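Local coordinates for PHD finger protein 3 (Homo sapiens, PDB 6Q2V) that probably binds zinc through the PHD finger of the full-length protein and is represented here by its SPOC domain, a beta-barrel module that generally serves protein-protein recognition, at residues Ile55-Val60 with Arg101-Val106; Asp116-Pro121 with Leu151-Lys156. One frame throughout, in Å; residues are numbered along the deposited sequence.

Interaction 1: Ile55-Val60 with Arg101-Val106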
ATOM      1  N   ILE A  55     -12.435   0.864  -4.490  1.00 61.24           N
ATOM      2  CA  ILE A  55     -13.061   1.572  -3.380  1.00 61.77           C
ATOM      3  C   ILE A  55     -12.863   3.062  -3.606  1.00 70.29           C
ATOM      4  O   ILE A  55     -11.864   3.488  -4.192  1.00 71.38           O
ATOM      5  CB  ILE A  55     -12.482   1.109  -2.018  1.00 63.61           C
ATOM      6  CG1 ILE A  55     -13.316   1.662  -0.858  1.00 59.82           C
ATOM      7  CG2 ILE A  55     -11.023   1.522  -1.881  1.00 60.55           C
ATOM      8  CD1 ILE A  55     -12.810   1.257   0.509  1.00 57.31           C
ATOM      9  N   SER A  56     -13.827   3.855  -3.149  1.00 74.58           N
ATOM     10  CA  SER A  56     -13.719   5.299  -3.286  1.00 73.31           C
ATOM     11  C   SER A  56     -12.644   5.833  -2.341  1.00 66.87           C
ATOM     12  O   SER A  56     -12.577   5.420  -1.178  1.00 66.33           O
ATOM     13  CB  SER A  56     -15.058   5.972  -2.989  1.00 74.37           C
ATOM     14  OG  SER A  56     -15.025   7.346  -3.334  1.00 79.26           O
ATOM     15  N   PRO A  57     -11.784   6.741  -2.812  1.00 66.74           N
ATOM     16  CA  PRO A  57     -10.703   7.241  -1.943  1.00 64.46           C
ATOM     17  C   PRO A  57     -11.201   7.940  -0.690  1.00 61.29           C
ATOM     18  O   PRO A  57     -10.574   7.816   0.370  1.00 63.17           O
ATOM     19  CB  PRO A  57      -9.937   8.203  -2.863  1.00 57.92           C
ATOM     20  CG  PRO A  57     -10.254   7.738  -4.249  1.00 61.94           C
ATOM     21  CD  PRO A  57     -11.669   7.247  -4.190  1.00 67.74           C
ATOM     22  N   GLN A  58     -12.314   8.672  -0.775  1.00 65.62           N
ATOM     23  CA  GLN A  58     -12.810   9.379   0.400  1.00 76.42           C
ATOM     24  C   GLN A  58     -13.406   8.419   1.422  1.00 72.05           C
ATOM     25  O   GLN A  58     -13.415   8.721   2.620  1.00 72.27           O
ATOM     26  CB  GLN A  58     -13.828  10.444  -0.016  1.00 84.00           C
ATOM     27  CG  GLN A  58     -15.277  10.106   0.285  1.00 82.33           C
ATOM     28  CD  GLN A  58     -16.226  11.202  -0.160  1.00 88.41           C
ATOM     29  OE1 GLN A  58     -16.034  11.816  -1.209  1.00 82.83           O
ATOM     30  NE2 GLN A  58     -17.256  11.454   0.640  1.00 76.27           N
ATOM     31  N   THR A  59     -13.899   7.260   0.976  1.00 73.79           N
ATOM     32  CA  THR A  59     -14.279   6.214   1.919  1.00 64.45           C
ATOM     33  C   THR A  59     -13.068   5.717   2.697  1.00 64.30           C
ATOM     34  O   THR A  59     -13.189   5.333   3.867  1.00 66.29           O
ATOM     35  CB  THR A  59     -14.956   5.057   1.178  1.00 64.13           C
ATOM     36  OG1 THR A  59     -16.109   5.543   0.481  1.00 66.25           O
ATOM     37  CG2 THR A  59     -15.385   3.961   2.146  1.00 56.41           C
ATOM     38  N   VAL A  60     -11.890   5.741   2.071  1.00 62.01           N
ATOM     39  CA  VAL A  60     -10.669   5.307   2.739  1.00 61.96           C
ATOM     40  C   VAL A  60     -10.150   6.389   3.680  1.00 55.77           C
ATOM     41  O   VAL A  60      -9.767   6.102   4.820  1.00 57.33           O
ATOM     42  CB  VAL A  60      -9.614   4.911   1.690  1.00 59.79           C
ATOM     43  CG1 VAL A  60      -8.210   5.000   2.273  1.00 55.18           C
ATOM     44  CG2 VAL A  60      -9.893   3.515   1.159  1.00 60.88           C
ATOM     45  N   ARG A 101      -9.567   5.341 -13.232  1.00 59.92           N
ATOM     46  CA  ARG A 101     -10.868   5.242 -12.582  1.00 61.28           C
ATOM     47  C   ARG A 101     -10.954   6.055 -11.297  1.00 61.80           C
ATOM     48  O   ARG A 101     -12.040   6.131 -10.710  1.00 76.77           O
ATOM     49  CB  ARG A 101     -11.197   3.777 -12.283  1.00 60.93           C
ATOM     50  CG  ARG A 101     -11.654   2.985 -13.496  1.00 55.60           C
ATOM     51  CD  ARG A 101     -11.569   1.489 -13.244  1.00 66.59           C
ATOM     52  NE  ARG A 101     -11.799   0.714 -14.460  1.00 76.72           N
ATOM     53  CZ  ARG A 101     -10.880   0.496 -15.395  1.00 65.96           C
ATOM     54  NH1 ARG A 101      -9.658   0.994 -15.255  1.00 64.85           N
ATOM     55  NH2 ARG A 101     -11.179  -0.221 -16.469  1.00 61.53           N
ATOM     56  N   LYS A 102      -9.851   6.658 -10.856  1.00 64.69           N
ATOM     57  CA  LYS A 102      -9.799   7.445  -9.626  1.00 67.39           C
ATOM     58  C   LYS A 102     -10.298   6.626  -8.434  1.00 67.84           C
ATOM     59  O   LYS A 102     -11.256   6.982  -7.748  1.00 73.18           O
ATOM     60  CB  LYS A 102     -10.592   8.747  -9.773  1.00 64.46           C
ATOM     61  CG  LYS A 102      -9.981   9.739 -10.751  1.00 68.84           C
ATOM     62  CD  LYS A 102     -10.063  11.162 -10.217  1.00 59.89           C
ATOM     63  CE  LYS A 102      -9.486  12.163 -11.207  1.00 53.80           C
ATOM     64  NZ  LYS A 102      -8.721  11.498 -12.299  1.00 58.68           N
ATOM     65  N   ARG A 103      -9.622   5.501  -8.205  1.00 63.91           N
ATOM     66  CA  ARG A 103      -9.994   4.574  -7.148  1.00 64.20           C
ATOM     67  C   ARG A 103      -8.736   4.031  -6.486  1.00 63.03           C
ATOM     68  O   ARG A 103      -7.617   4.211  -6.974  1.00 59.77           O
ATOM     69  CB  ARG A 103     -10.846   3.416  -7.684  1.00 63.89           C
ATOM     70  CG  ARG A 103     -12.200   3.826  -8.238  1.00 67.96           C
ATOM     71  CD  ARG A 103     -13.202   4.065  -7.125  1.00 75.82           C
ATOM     72  NE  ARG A 103     -14.471   4.572  -7.636  1.00 73.99           N
ATOM     73  CZ  ARG A 103     -14.728   5.857  -7.856  1.00 80.21           C
ATOM     74  NH1 ARG A 103     -13.799   6.771  -7.607  1.00 73.54           N
ATOM     75  NH2 ARG A 103     -15.911   6.229  -8.323  1.00 81.88           N
ATOM     76  N   TYR A 104      -8.936   3.360  -5.357  1.00 60.85           N
ATOM     77  CA  TYR A 104      -7.895   2.608  -4.674  1.00 53.45           C
ATOM     78  C   TYR A 104      -8.195   1.119  -4.778  1.00 54.81           C
ATOM     79  O   TYR A 104      -9.298   0.704  -5.146  1.00 59.98           O
ATOM     80  CB  TYR A 104      -7.785   3.022  -3.201  1.00 55.61           C
ATOM     81  CG  TYR A 104      -7.367   4.458  -2.968  1.00 48.24           C
ATOM     82  CD1 TYR A 104      -6.725   5.188  -3.958  1.00 51.13           C
ATOM     83  CD2 TYR A 104      -7.614   5.079  -1.750  1.00 55.02           C
ATOM     84  CE1 TYR A 104      -6.343   6.500  -3.743  1.00 57.43           C
ATOM     85  CE2 TYR A 104      -7.234   6.389  -1.525  1.00 55.29           C
ATOM     86  CZ  TYR A 104      -6.600   7.094  -2.525  1.00 61.80           C
ATOM     87  OH  TYR A 104      -6.223   8.399  -2.307  1.00 57.38           O
ATOM     88  N   GLY A 105      -7.195   0.311  -4.448  1.00 53.92           N
ATOM     89  CA  GLY A 105      -7.351  -1.128  -4.388  1.00 57.61           C
ATOM     90  C   GLY A 105      -7.481  -1.597  -2.951  1.00 50.96           C
ATOM     91  O   GLY A 105      -7.011  -0.941  -2.026  1.00 50.90           O
ATOM     92  N   VAL A 106      -8.138  -2.740  -2.768  1.00 50.81           N
ATOM     93  CA  VAL A 106      -8.335  -3.336  -1.452  1.00 48.02           C
ATOM     94  C   VAL A 106      -7.800  -4.759  -1.483  1.00 45.83           C
ATOM     95  O   VAL A 106      -8.088  -5.516  -2.418  1.00 51.33           O
ATOM     96  CB  VAL A 106      -9.816  -3.326  -1.030  1.00 44.40           C
ATOM     97  CG1 VAL A 106      -9.934  -3.479   0.479  1.00 49.18           C
ATOM     98  CG2 VAL A 106     -10.502  -2.054  -1.496  1.00 45.99           C
TER

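Interaction 2: Asp116-Pro121 with Leu151-Lys156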
ATOM      1  N   ASP A 116      -7.097  -4.117   7.564  1.00 66.52           N
ATOM      2  CA  ASP A 116      -7.395  -3.788   6.182  1.00 61.54           C
ATOM      3  C   ASP A 116      -6.119  -3.310   5.504  1.00 57.18           C
ATOM      4  O   ASP A 116      -5.220  -2.768   6.152  1.00 60.34           O
ATOM      5  CB  ASP A 116      -8.483  -2.714   6.084  1.00 65.84           C
ATOM      6  CG  ASP A 116      -9.874  -3.271   6.308  1.00 70.21           C
ATOM      7  OD1 ASP A 116     -10.617  -2.706   7.138  1.00 70.89           O
ATOM      8  OD2 ASP A 116     -10.223  -4.277   5.655  1.00 80.69           O
HETATM    9  N   MSE A 117      -6.049  -3.520   4.194  1.00 54.42           N
HETATM   10  CA  MSE A 117      -4.931  -3.024   3.398  1.00 47.77           C
HETATM   11  C   MSE A 117      -5.430  -2.429   2.087  1.00 46.25           C
HETATM   12  O   MSE A 117      -6.254  -3.030   1.394  1.00 38.34           O
HETATM   13  CB  MSE A 117      -3.922  -4.137   3.119  1.00 46.59           C
HETATM   14  CG  MSE A 117      -2.816  -3.729   2.159  1.00 56.57           C
HETATM   15 SE   MSE A 117      -1.291  -4.942   2.164  1.00 92.57          SE
HETATM   16  CE  MSE A 117      -0.194  -4.041   0.827  1.00 59.01           C
ATOM     17  N   TYR A 118      -4.925  -1.245   1.748  1.00 49.08           N
ATOM     18  CA  TYR A 118      -5.366  -0.508   0.574  1.00 49.89           C
ATOM     19  C   TYR A 118      -4.175  -0.169  -0.308  1.00 50.36           C
ATOM     20  O   TYR A 118      -3.155   0.332   0.179  1.00 50.76           O
ATOM     21  CB  TYR A 118      -6.112   0.770   0.976  1.00 45.30           C
ATOM     22  CG  TYR A 118      -7.299   0.522   1.880  1.00 55.34           C
ATOM     23  CD1 TYR A 118      -8.547   0.213   1.354  1.00 49.80           C
ATOM     24  CD2 TYR A 118      -7.171   0.593   3.261  1.00 55.13           C
ATOM     25  CE1 TYR A 118      -9.635  -0.016   2.178  1.00 50.29           C
ATOM     26  CE2 TYR A 118      -8.253   0.365   4.093  1.00 53.64           C
ATOM     27  CZ  TYR A 118      -9.481   0.062   3.548  1.00 50.86           C
ATOM     28  OH  TYR A 118     -10.559  -0.166   4.372  1.00 61.43           O
ATOM     29  N   LEU A 119      -4.308  -0.450  -1.601  1.00 42.24           N
ATOM     30  CA  LEU A 119      -3.316  -0.083  -2.602  1.00 44.26           C
ATOM     31  C   LEU A 119      -3.737   1.228  -3.254  1.00 43.25           C
ATOM     32  O   LEU A 119      -4.878   1.360  -3.714  1.00 42.98           O
ATOM     33  CB  LEU A 119      -3.165  -1.181  -3.656  1.00 49.36           C
ATOM     34  CG  LEU A 119      -1.946  -1.069  -4.573  1.00 56.17           C
ATOM     35  CD1 LEU A 119      -0.671  -1.372  -3.802  1.00 49.01           C
ATOM     36  CD2 LEU A 119      -2.086  -1.993  -5.771  1.00 54.98           C
ATOM     37  N   ILE A 120      -2.818   2.186  -3.297  1.00 42.54           N
ATOM     38  CA  ILE A 120      -3.119   3.560  -3.674  1.00 46.18           C
ATOM     39  C   ILE A 120      -2.187   3.961  -4.812  1.00 43.18           C
ATOM     40  O   ILE A 120      -0.972   3.822  -4.675  1.00 44.45           O
ATOM     41  CB  ILE A 120      -2.971   4.539  -2.497  1.00 48.72           C
ATOM     42  CG1 ILE A 120      -4.128   4.357  -1.515  1.00 45.25           C
ATOM     43  CG2 ILE A 120      -2.881   5.975  -2.992  1.00 36.52           C
ATOM     44  CD1 ILE A 120      -4.001   5.192  -0.262  1.00 51.41           C
ATOM     45  N   PRO A 121      -2.707   4.453  -5.935  1.00 41.97           N
ATOM     46  CA  PRO A 121      -1.838   5.006  -6.982  1.00 44.13           C
ATOM     47  C   PRO A 121      -1.463   6.447  -6.659  1.00 43.22           C
ATOM     48  O   PRO A 121      -2.320   7.264  -6.313  1.00 44.03           O
ATOM     49  CB  PRO A 121      -2.707   4.923  -8.242  1.00 44.80           C
ATOM     50  CG  PRO A 121      -4.109   5.040  -7.721  1.00 40.06           C
ATOM     51  CD  PRO A 121      -4.121   4.416  -6.346  1.00 42.83           C
ATOM     52  N   LEU A 151      -1.133   1.097   1.838  1.00 39.26           N
ATOM     53  CA  LEU A 151      -1.661   1.602   3.102  1.00 41.65           C
ATOM     54  C   LEU A 151      -2.083   0.404   3.944  1.00 43.14           C
ATOM     55  O   LEU A 151      -3.117  -0.217   3.686  1.00 43.74           O
ATOM     56  CB  LEU A 151      -2.826   2.557   2.861  1.00 49.80           C
ATOM     57  CG  LEU A 151      -3.435   3.221   4.096  1.00 46.11           C
ATOM     58  CD1 LEU A 151      -2.597   4.411   4.534  1.00 49.73           C
ATOM     59  CD2 LEU A 151      -4.870   3.644   3.824  1.00 43.26           C
ATOM     60  N   ILE A 152      -1.279   0.078   4.953  1.00 44.42           N
ATOM     61  CA  ILE A 152      -1.510  -1.083   5.806  1.00 53.48           C
ATOM     62  C   ILE A 152      -2.096  -0.613   7.131  1.00 54.66           C
ATOM     63  O   ILE A 152      -1.607   0.355   7.729  1.00 61.39           O
ATOM     64  CB  ILE A 152      -0.213  -1.880   6.027  1.00 50.53           C
ATOM     65  CG1 ILE A 152       0.432  -2.220   4.681  1.00 48.58           C
ATOM     66  CG2 ILE A 152      -0.494  -3.145   6.823  1.00 53.25           C
ATOM     67  CD1 ILE A 152       1.481  -3.308   4.758  1.00 56.04           C
ATOM     68  N   ILE A 153      -3.139  -1.298   7.588  1.00 56.97           N
ATOM     69  CA  ILE A 153      -3.835  -0.974   8.829  1.00 60.34           C
ATOM     70  C   ILE A 153      -3.740  -2.188   9.744  1.00 56.26           C
ATOM     71  O   ILE A 153      -4.218  -3.274   9.393  1.00 54.09           O
ATOM     72  CB  ILE A 153      -5.299  -0.584   8.570  1.00 58.88           C
ATOM     73  CG1 ILE A 153      -5.383   0.868   8.092  1.00 50.15           C
ATOM     74  CG2 ILE A 153      -6.144  -0.808   9.812  1.00 55.76           C
ATOM     75  CD1 ILE A 153      -6.460   1.110   7.060  1.00 44.31           C
ATOM     76  N   ARG A 154      -3.117  -2.007  10.910  1.00 57.27           N
ATOM     77  CA  ARG A 154      -2.824  -3.109  11.815  1.00 65.76           C
ATOM     78  C   ARG A 154      -3.265  -2.768  13.231  1.00 62.87           C
ATOM     79  O   ARG A 154      -3.205  -1.611  13.656  1.00 65.55           O
ATOM     80  CB  ARG A 154      -1.328  -3.449  11.820  1.00 65.06           C
ATOM     81  CG  ARG A 154      -0.596  -3.079  10.541  1.00 67.40           C
ATOM     82  CD  ARG A 154       0.905  -3.232  10.704  1.00 62.78           C
ATOM     83  NE  ARG A 154       1.291  -4.627  10.891  1.00 61.40           N
ATOM     84  CZ  ARG A 154       2.537  -5.032  11.115  1.00 66.88           C
ATOM     85  NH1 ARG A 154       3.522  -4.147  11.180  1.00 50.58           N
ATOM     86  NH2 ARG A 154       2.796  -6.322  11.273  1.00 72.47           N
ATOM     87  N   GLN A 155      -3.691  -3.796  13.962  1.00 66.31           N
ATOM     88  CA  GLN A 155      -4.128  -3.619  15.341  1.00 56.73           C
ATOM     89  C   GLN A 155      -2.945  -3.274  16.240  1.00 62.44           C
ATOM     90  O   GLN A 155      -1.851  -3.827  16.093  1.00 71.02           O
ATOM     91  CB  GLN A 155      -4.820  -4.891  15.834  1.00 55.31           C
ATOM     92  CG  GLN A 155      -5.454  -4.772  17.206  1.00 62.86           C
ATOM     93  CD  GLN A 155      -6.837  -4.149  17.169  1.00 70.78           C
ATOM     94  OE1 GLN A 155      -7.569  -4.284  16.188  1.00 71.14           O
ATOM     95  NE2 GLN A 155      -7.205  -3.467  18.247  1.00 58.48           N
ATOM     96  N   LYS A 156      -3.173  -2.360  17.182  1.00 62.26           N
ATOM     97  CA  LYS A 156      -2.110  -1.817  18.025  1.00 65.42           C
ATOM     98  C   LYS A 156      -1.812  -2.773  19.178  1.00 68.48           C
ATOM     99  O   LYS A 156      -2.694  -3.047  19.999  1.00 64.75           O
ATOM    100  CB  LYS A 156      -2.531  -0.447  18.555  1.00 62.29           C
ATOM    101  CG  LYS A 156      -1.589   0.205  19.544  1.00 58.69           C
ATOM    102  CD  LYS A 156      -1.388   1.670  19.183  1.00 68.44           C
ATOM    103  CE  LYS A 156      -1.380   2.563  20.415  1.00 69.28           C
ATOM    104  NZ  LYS A 156      -1.943   3.913  20.116  1.00 71.16           N
TER

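Interaction 1: Ile55-Val60 with Arg101-Val106
Pro57 lies across the aromatic ring of Tyr104, its CB over one ring face, toward the rim. The CH-pi contact measures 3.8 Å from Pro57 CB to the Tyr104 ring centroid. Val60 meets the same ring differently: its CB stands at the edge, close to the ring plane, 4.0 Å from Tyr104 CD2, so two residues of the first helical turn take a face and an edge of one ring. With CG anti to the carbonyl carbon (chi1 -64°), Tyr104 brings its ring against this turn. Trp61, the next residue of the helix, meets the ring with its plane nearly perpendicular.

Ile55 meets Val106 crosswise, methyl to methyl, its CG2 3.6 Å from Val106 CG2. The same Ile55 methyl also packs on Tyr104 CB.

In the backbone, Ile55 and Tyr104 form an antiparallel hydrogen-bonded pair. Tyr104 N reaches Ile55 O at 3.2 Å in a nearly straight bond (176°) that lies in the carbonyl plane, whereas the return bond from Ile55 N to Tyr104 O is weak. Arg103 lays its bent chain against that Ile55 carbonyl, and its NH1 turns back to Lys102 O (2.6 Å), from above the carbonyl plane. Lys102, with positive phi, is the C-prime residue of the Schellman motif that ends helix 85-101.

The arrangement is a strand-to-helix junction: strand 48-55 makes its last pair with strand 104-107, then helix 57-69 sets off over the barrel of the SPOC fold.

Interaction 2: Asp116-Pro121 with Leu151-Lys156
The Tyr118 ring is met at its edge, near the ring plane, by CD1 of Ile153, which comes within 3.5 Å of Tyr118 CE2. Leu151 reaches the ring obliquely, its CD2 methyl 3.9 Å from Tyr118 CD2. Outside the pair, Val60 of helix 57-69 and Val106 of strand 104-107 approach the ring from opposite sides. The frame is an antiparallel strand pair of the SPOC barrel, the axes running 170° to each other.

Tyr118, Leu151 and Ile153 share the sheet face that helix 57-69 packs on, and Tyr63 and Ile67 of that helix touch Ile153. On the other face Met117 and Ile152 run alongside each other; the stretched selenomethionine chain brings Met117 SE to 4.1 Å from Ile152 CG1.

Tyr118 and Leu151 pair through two bonds: Leu151 N gives to Tyr118 O at 2.7 Å, nearly along the C=O axis, and Tyr118 N gives to Leu151 O at 2.8 Å. Asp116 O receives Ile153 N. Between these pairs Met117 faces Ile152 in a non-hydrogen-bonded pair, and Met117 CA makes a CA-H...O contact with Leu151 O (3.4 Å), a second approach to that oxygen.

Both contacts belong to one sheet, where strands 104-107 and 114-122 are neighbours, and their centres lie about 12 Å apart. Interaction 2 is the buried one, two antiparallel strands joined by three backbone bonds, mostly apolar on both faces. Interaction 1 is partly buried: a single bridged residue pair at a strand end, with the Arg103 chain at its more exposed side. They meet where Gly105 N approaches Leu119 O at 2.6 Å, a probable hydrogen bond, and where Tyr104 packs on Ile120. Helix 57-69 takes part in both: its start forms one side of interaction 1, and it packs on one face of the strand pair in interaction 2.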